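Local coordinates for protein N-alpha-acetyltransferase 35, NatC auxiliary subunit (Saccharomyces cerevisiae, PDB 6YGA) that serves as the auxiliary subunit of the NatC N-terminal acetyltransferase, which acetylates the N-terminal methionine of the L-A virus Gag protein, at residues 390-401 and 413-423. Residues are numbered along the deposited sequence; the frame is centred on the assembly and turned at random.
Sequences ESSNMLLEWYQN and FNRQLILWDSL. With EDO (1,2-ethanediol), chain C.
Selenomethionine Met394 is the main bump of helix 390-401, and Gln416, Leu419 and Trp420 form the hollow that takes it on helix 413-423, with Leu423 as a looser fourth side. Its CG lies over one face of the Trp420 six-membered ring, a CH-pi contact 3.5 Å from the centroid. The bend at chi2 (65°) puts Met394 SE against Leu419 CD2 at 3.6 Å. A second bend, at chi3, turns Met394 CE onto Gln416 CG at 3.7 Å.

Leu423 fits against Glu390, Ser391 and the base of Met394. Its CD1 rests on Glu390 CG, and its CD2 lies by Ser391 OG, which is hydrogen-bonded to Leu387 O. Further along, the extended Gln416 reaches across to Trp398. Gln416 OE1 sits at the edge of the Trp398 ring, 3.2 Å from Trp398 CD1, and also accepts a nearly straight bond (165°) from Trp420 NE1. That bond, made within helix 413-423, holds the Gln416 oxygen at the edges of both indoles, while NE2 turns to Asn401 CB. Asn401 ND2 stands over the rim of one Phe413 face and bonds to Tyr409 O.

On the more exposed flank, Arg415 NE and NH2 make weak bonds to Glu397 OE1, a loose salt bridge.

The two helices form an antiparallel hairpin (158°), in keeping with the TPR-like family. Helices 360-372 and 319-328 pack against the first helix, and helix 433-456 against the second.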
# COMPACT_ATOMS: atom_id res chain seq x y z
N GLU B 390 3.67 -21.48 -18.21
CA GLU B 390 2.86 -20.32 -17.86
C GLU B 390 2.12 -20.54 -16.55
O GLU B 390 2.04 -19.63 -15.72
CB GLU B 390 1.87 -20.03 -18.99
CG GLU B 390 0.88 -18.91 -18.71
CD GLU B 390 1.41 -17.53 -19.05
OE1 GLU B 390 2.64 -17.31 -18.92
OE2 GLU B 390 0.61 -16.67 -19.46
N SER B 391 1.57 -21.74 -16.34
CA SER B 391 0.86 -22.01 -15.10
C SER B 391 1.80 -21.94 -13.90
O SER B 391 1.43 -21.44 -12.84
CB SER B 391 0.17 -23.37 -15.17
OG SER B 391 -0.74 -23.43 -16.25
N SER B 392 3.04 -22.43 -14.06
CA SER B 392 4.00 -22.40 -12.96
C SER B 392 4.37 -20.97 -12.59
O SER B 392 4.48 -20.64 -11.41
CB SER B 392 5.25 -23.19 -13.33
OG SER B 392 4.91 -24.52 -13.70
N ASN B 393 4.58 -20.12 -13.60
CA ASN B 393 4.83 -18.71 -13.33
C ASN B 393 3.63 -18.05 -12.66
O ASN B 393 3.80 -17.22 -11.75
CB ASN B 393 5.20 -17.99 -14.62
CG ASN B 393 6.53 -18.46 -15.19
OD1 ASN B 393 7.42 -18.87 -14.45
ND2 ASN B 393 6.67 -18.39 -16.51
N MSE B 394 2.43 -18.41 -13.08
CA MSE B 394 1.21 -17.86 -12.49
C MSE B 394 1.12 -18.22 -11.01
O MSE B 394 0.71 -17.40 -10.19
CB MSE B 394 -0.02 -18.39 -13.24
CG MSE B 394 -1.26 -17.52 -13.10
SE MSE B 394 -1.00 -15.78 -13.93
CE MSE B 394 -1.56 -14.66 -12.43
N LEU B 395 1.51 -19.45 -10.69
CA LEU B 395 1.44 -19.91 -9.31
C LEU B 395 2.47 -19.19 -8.45
O LEU B 395 2.19 -18.84 -7.30
CB LEU B 395 1.64 -21.42 -9.25
CG LEU B 395 1.64 -22.07 -7.87
CD1 LEU B 395 0.31 -21.85 -7.16
CD2 LEU B 395 1.95 -23.56 -7.99
N LEU B 396 3.68 -18.96 -8.98
CA LEU B 396 4.69 -18.24 -8.23
C LEU B 396 4.26 -16.81 -7.95
O LEU B 396 4.50 -16.28 -6.86
CB LEU B 396 6.02 -18.26 -8.98
CG LEU B 396 6.70 -19.63 -9.10
CD1 LEU B 396 8.12 -19.46 -9.62
CD2 LEU B 396 6.70 -20.37 -7.77
N GLU B 397 3.61 -16.15 -8.92
CA GLU B 397 3.08 -14.81 -8.68
C GLU B 397 2.00 -14.83 -7.61
O GLU B 397 1.86 -13.87 -6.85
CB GLU B 397 2.54 -14.21 -9.97
CG GLU B 397 3.63 -13.82 -10.97
CD GLU B 397 3.06 -13.32 -12.29
OE1 GLU B 397 1.83 -13.20 -12.40
OE2 GLU B 397 3.86 -13.06 -13.21
N TRP B 398 1.23 -15.92 -7.53
CA TRP B 398 0.23 -16.03 -6.48
C TRP B 398 0.88 -16.06 -5.10
O TRP B 398 0.40 -15.42 -4.16
CB TRP B 398 -0.63 -17.29 -6.70
CG TRP B 398 -1.65 -17.51 -5.63
CD1 TRP B 398 -2.95 -17.07 -5.63
CD2 TRP B 398 -1.47 -18.22 -4.40
NE1 TRP B 398 -3.58 -17.46 -4.47
CE2 TRP B 398 -2.70 -18.17 -3.70
CE3 TRP B 398 -0.39 -18.89 -3.82
CZ2 TRP B 398 -2.87 -18.77 -2.45
CZ3 TRP B 398 -0.57 -19.49 -2.58
CH2 TRP B 398 -1.79 -19.42 -1.91
N TYR B 399 1.99 -16.79 -4.96
CA TYR B 399 2.71 -16.82 -3.69
C TYR B 399 3.26 -15.45 -3.34
O TYR B 399 3.18 -15.01 -2.18
CB TYR B 399 3.83 -17.86 -3.74
CG TYR B 399 3.40 -19.28 -3.44
CD1 TYR B 399 3.38 -19.75 -2.14
CD2 TYR B 399 3.04 -20.14 -4.47
CE1 TYR B 399 2.99 -21.05 -1.86
CE2 TYR B 399 2.65 -21.44 -4.20
CZ TYR B 399 2.63 -21.89 -2.89
OH TYR B 399 2.24 -23.18 -2.61
N GLN B 400 3.85 -14.77 -4.32
CA GLN B 400 4.46 -13.47 -4.07
C GLN B 400 3.42 -12.44 -3.65
O GLN B 400 3.70 -11.57 -2.82
CB GLN B 400 5.22 -13.00 -5.32
CG GLN B 400 5.96 -11.69 -5.15
CD GLN B 400 7.11 -11.53 -6.13
OE1 GLN B 400 7.70 -12.51 -6.59
NE2 GLN B 400 7.43 -10.29 -6.46
N ASN B 401 2.21 -12.52 -4.20
CA ASN B 401 1.16 -11.59 -3.83
C ASN B 401 0.77 -11.72 -2.36
O ASN B 401 0.26 -10.76 -1.78
CB ASN B 401 -0.06 -11.80 -4.73
CG ASN B 401 -1.15 -10.78 -4.46
OD1 ASN B 401 -1.01 -9.60 -4.78
ND2 ASN B 401 -2.26 -11.24 -3.89
N PHE B 413 -5.16 -9.47 -7.05
CA PHE B 413 -6.11 -10.41 -7.63
C PHE B 413 -6.76 -9.86 -8.89
O PHE B 413 -7.23 -10.66 -9.72
CB PHE B 413 -7.18 -10.79 -6.60
CG PHE B 413 -6.67 -11.69 -5.51
CD1 PHE B 413 -6.35 -13.01 -5.77
CD2 PHE B 413 -6.52 -11.21 -4.22
CE1 PHE B 413 -5.88 -13.84 -4.77
CE2 PHE B 413 -6.05 -12.04 -3.21
CZ PHE B 413 -5.73 -13.36 -3.48
N ASN B 414 -6.81 -8.54 -9.07
CA ASN B 414 -7.32 -7.96 -10.31
C ASN B 414 -6.60 -8.53 -11.52
O ASN B 414 -7.23 -8.93 -12.51
CB ASN B 414 -7.17 -6.44 -10.26
CG ASN B 414 -8.37 -5.75 -9.65
OD1 ASN B 414 -9.51 -6.03 -10.01
ND2 ASN B 414 -8.12 -4.83 -8.72
N ARG B 415 -5.27 -8.61 -11.46
CA ARG B 415 -4.51 -9.20 -12.55
C ARG B 415 -4.74 -10.71 -12.64
O ARG B 415 -4.87 -11.25 -13.74
CB ARG B 415 -3.02 -8.89 -12.37
CG ARG B 415 -2.08 -9.79 -13.14
CD ARG B 415 -0.63 -9.39 -12.93
NE ARG B 415 0.29 -10.35 -13.54
CZ ARG B 415 0.65 -10.33 -14.82
NH1 ARG B 415 0.16 -9.40 -15.63
NH2 ARG B 415 1.48 -11.25 -15.29
N GLN B 416 -4.81 -11.39 -11.50
CA GLN B 416 -4.86 -12.86 -11.52
C GLN B 416 -6.14 -13.38 -12.14
O GLN B 416 -6.11 -14.35 -12.91
CB GLN B 416 -4.72 -13.42 -10.10
CG GLN B 416 -3.35 -13.25 -9.46
CD GLN B 416 -3.28 -13.92 -8.10
OE1 GLN B 416 -3.91 -14.95 -7.87
NE2 GLN B 416 -2.52 -13.33 -7.19
N LEU B 417 -7.29 -12.76 -11.82
CA LEU B 417 -8.57 -13.36 -12.17
C LEU B 417 -8.72 -13.54 -13.68
O LEU B 417 -9.19 -14.58 -14.14
CB LEU B 417 -9.72 -12.52 -11.62
CG LEU B 417 -9.82 -12.39 -10.10
CD1 LEU B 417 -11.16 -11.79 -9.71
CD2 LEU B 417 -9.59 -13.72 -9.41
N ILE B 418 -8.32 -12.53 -14.46
CA ILE B 418 -8.46 -12.66 -15.90
C ILE B 418 -7.37 -13.56 -16.48
O ILE B 418 -7.57 -14.18 -17.53
CB ILE B 418 -8.48 -11.27 -16.57
CG1 ILE B 418 -9.18 -11.36 -17.92
CG2 ILE B 418 -7.08 -10.72 -16.72
CD1 ILE B 418 -10.59 -11.92 -17.84
N LEU B 419 -6.22 -13.67 -15.81
CA LEU B 419 -5.16 -14.54 -16.31
C LEU B 419 -5.44 -16.00 -15.97
O LEU B 419 -5.16 -16.89 -16.78
CB LEU B 419 -3.80 -14.11 -15.75
CG LEU B 419 -2.94 -13.21 -16.63
CD1 LEU B 419 -3.64 -11.90 -16.94
CD2 LEU B 419 -1.60 -12.94 -15.98
N TRP B 420 -5.99 -16.27 -14.78
CA TRP B 420 -6.46 -17.61 -14.47
C TRP B 420 -7.55 -18.05 -15.43
O TRP B 420 -7.57 -19.20 -15.89
CB TRP B 420 -6.97 -17.69 -13.03
CG TRP B 420 -5.91 -17.68 -11.98
CD1 TRP B 420 -5.77 -16.77 -10.97
CD2 TRP B 420 -4.85 -18.63 -11.81
NE1 TRP B 420 -4.69 -17.09 -10.19
CE2 TRP B 420 -4.11 -18.23 -10.68
CE3 TRP B 420 -4.46 -19.78 -12.50
CZ2 TRP B 420 -2.99 -18.93 -10.24
CZ3 TRP B 420 -3.36 -20.48 -12.06
CH2 TRP B 420 -2.64 -20.05 -10.94
N ASP B 421 -8.48 -17.14 -15.75
CA ASP B 421 -9.58 -17.47 -16.66
C ASP B 421 -9.05 -17.82 -18.04
O ASP B 421 -9.42 -18.84 -18.62
CB ASP B 421 -10.57 -16.31 -16.73
CG ASP B 421 -11.86 -16.68 -17.45
OD1 ASP B 421 -12.64 -17.50 -16.90
OD2 ASP B 421 -12.11 -16.15 -18.55
N SER B 422 -8.18 -16.97 -18.59
CA SER B 422 -7.59 -17.23 -19.90
C SER B 422 -6.81 -18.54 -19.89
O SER B 422 -6.85 -19.30 -20.86
CB SER B 422 -6.69 -16.06 -20.31
OG SER B 422 -6.13 -16.27 -21.58
N LEU B 423 -6.09 -18.81 -18.80
CA LEU B 423 -5.34 -20.05 -18.70
C LEU B 423 -6.27 -21.26 -18.68
O LEU B 423 -6.03 -22.26 -19.36
CB LEU B 423 -4.46 -20.02 -17.46
CG LEU B 423 -3.26 -20.96 -17.41
CD1 LEU B 423 -2.37 -20.74 -18.62
CD2 LEU B 423 -2.50 -20.71 -16.12
C1 EDO C . -11.49 -2.46 -11.56
O1 EDO C . -11.25 -3.18 -10.34
C2 EDO C . -12.40 -3.26 -12.49
O2 EDO C . -11.77 -4.49 -12.85